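Local coordinates for protein 6-phosphogluconate dehydrogenase (Decarboxylating) (Geobacter metallireducens, PDB 4E21) that probably catalyses the NADP-dependent oxidative decarboxylation of 6-phosphogluconate in the pentose phosphate pathway, at residues G68-S71 against I72-C76. Numbering follows the deposited sequence.
Sequences GARS and IEEFC
Ser71 turns OG between its own backbone N and carbonyl carbon, while Glu74 sets CG anti to its N (chi1 -171°) and runs on extended, carrying its carboxylate back to Arg70. The motif is an N-cap at the start of helix 72-78, in the Rossmann-type NAD-binding domain. Serine suits the place because its short side chain can stand in for the carbonyl that a preceding helical turn would supply: OG accepts from Glu74 N at 3.1 Å, almost perfectly straight at 177°. The first turn is closed by Phe75 N, which donates to Ser71 O at 3.0 Å. Glu74 OE1 takes the backbone N-H of Arg70 at 3.1 Å, from above the carboxylate plane, and OE2 forms a salt bridge with Arg70 NH1 at 2.7 Å. The carboxylate lies over one face of the guanidinium, offset toward its rim, the two planes 87° apart, so the pairing is not side by side. Were Glu74 replaced by an alanine, Arg70 N would probably lose this acceptor and the guanidinium its countercharge, leaving that side chain freer to turn. Phe75 faces inward, packing on Val49, Tyr51 and Ile28 of the central sheet, and Ile72 reaches Ile28 and Met101. The small Ala69 packs its methyl against the helix's first turn, CB 3.9 Å from Phe75 CB and near the plane of the ring, at its edge.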
loop_
_atom_site.group_PDB
_atom_site.type_symbol
_atom_site.label_atom_id
_atom_site.label_comp_id
_atom_site.label_asym_id
_atom_site.label_seq_id
_atom_site.Cartn_x
_atom_site.Cartn_y
_atom_site.Cartn_z
ATOM N N GLY B 68 -43.079 -1.616 27.506
ATOM C CA GLY B 68 -43.081 -1.929 26.094
ATOM C C GLY B 68 -44.164 -1.181 25.341
ATOM O O GLY B 68 -44.807 -0.274 25.867
ATOM N N ALA B 69 -44.358 -1.575 24.093
ATOM C CA ALA B 69 -45.359 -0.985 23.235
ATOM C C ALA B 69 -45.531 -1.951 22.076
ATOM O O ALA B 69 -44.549 -2.533 21.599
ATOM C CB ALA B 69 -44.899 0.362 22.741
ATOM N N ARG B 70 -46.774 -2.149 21.636
ATOM C CA ARG B 70 -47.027 -3.110 20.563
ATOM C C ARG B 70 -47.231 -2.475 19.204
ATOM O O ARG B 70 -47.537 -3.162 18.236
ATOM C CB ARG B 70 -48.201 -4.035 20.887
ATOM C CG ARG B 70 -49.166 -3.487 21.907
ATOM C CD ARG B 70 -48.869 -4.047 23.297
ATOM N NE ARG B 70 -49.835 -3.545 24.276
ATOM C CZ ARG B 70 -49.516 -2.804 25.336
ATOM N NH1 ARG B 70 -48.238 -2.496 25.578
ATOM N NH2 ARG B 70 -50.473 -2.386 26.166
ATOM N N SER B 71 -47.045 -1.168 19.121
ATOM C CA SER B 71 -47.159 -0.501 17.840
ATOM C C SER B 71 -46.449 0.824 17.927
ATOM O O SER B 71 -46.257 1.361 19.012
ATOM C CB SER B 71 -48.632 -0.261 17.490
ATOM O OG SER B 71 -49.226 0.676 18.379
ATOM N N ILE B 72 -46.067 1.364 16.784
ATOM C CA ILE B 72 -45.518 2.703 16.787
ATOM C C ILE B 72 -46.483 3.670 17.497
ATOM O O ILE B 72 -46.045 4.569 18.230
ATOM C CB ILE B 72 -45.181 3.187 15.364
ATOM C CG1 ILE B 72 -44.391 4.490 15.451
ATOM C CG2 ILE B 72 -46.433 3.285 14.492
ATOM C CD1 ILE B 72 -43.043 4.291 16.178
ATOM N N GLU B 73 -47.787 3.453 17.309
ATOM C CA GLU B 73 -48.808 4.340 17.876
ATOM C C GLU B 73 -48.791 4.385 19.400
ATOM O O GLU B 73 -48.688 5.462 19.995
ATOM C CB GLU B 73 -50.205 3.975 17.365
ATOM C CG GLU B 73 -50.470 4.393 15.917
ATOM C CD GLU B 73 -49.846 3.438 14.901
ATOM O OE1 GLU B 73 -49.236 2.428 15.324
ATOM O OE2 GLU B 73 -49.972 3.699 13.679
ATOM N N GLU B 74 -48.890 3.218 20.035
ATOM C CA GLU B 74 -48.800 3.151 21.492
ATOM C C GLU B 74 -47.457 3.694 21.992
ATOM O O GLU B 74 -47.378 4.343 23.045
ATOM C CB GLU B 74 -48.984 1.719 21.993
ATOM C CG GLU B 74 -49.100 1.673 23.509
ATOM C CD GLU B 74 -48.884 0.295 24.090
ATOM O OE1 GLU B 74 -48.894 -0.684 23.312
ATOM O OE2 GLU B 74 -48.696 0.200 25.328
ATOM N N PHE B 75 -46.400 3.410 21.240
ATOM C CA PHE B 75 -45.083 3.916 21.575
ATOM C C PHE B 75 -45.116 5.444 21.683
ATOM O O PHE B 75 -44.792 6.006 22.723
ATOM C CB PHE B 75 -44.068 3.464 20.523
ATOM C CG PHE B 75 -42.681 3.964 20.760
ATOM C CD1 PHE B 75 -41.862 3.362 21.718
ATOM C CD2 PHE B 75 -42.174 5.020 20.017
ATOM C CE1 PHE B 75 -40.555 3.805 21.942
ATOM C CE2 PHE B 75 -40.865 5.475 20.224
ATOM C CZ PHE B 75 -40.051 4.865 21.197
ATOM N N CYS B 76 -45.511 6.126 20.619
ATOM C CA CYS B 76 -45.544 7.590 20.662
ATOM C C CYS B 76 -46.528 8.111 21.705
ATOM O O CYS B 76 -46.269 9.119 22.393
ATOM C CB CYS B 76 -45.871 8.156 19.293
ATOM S SG CYS B 76 -44.556 7.826 18.139
#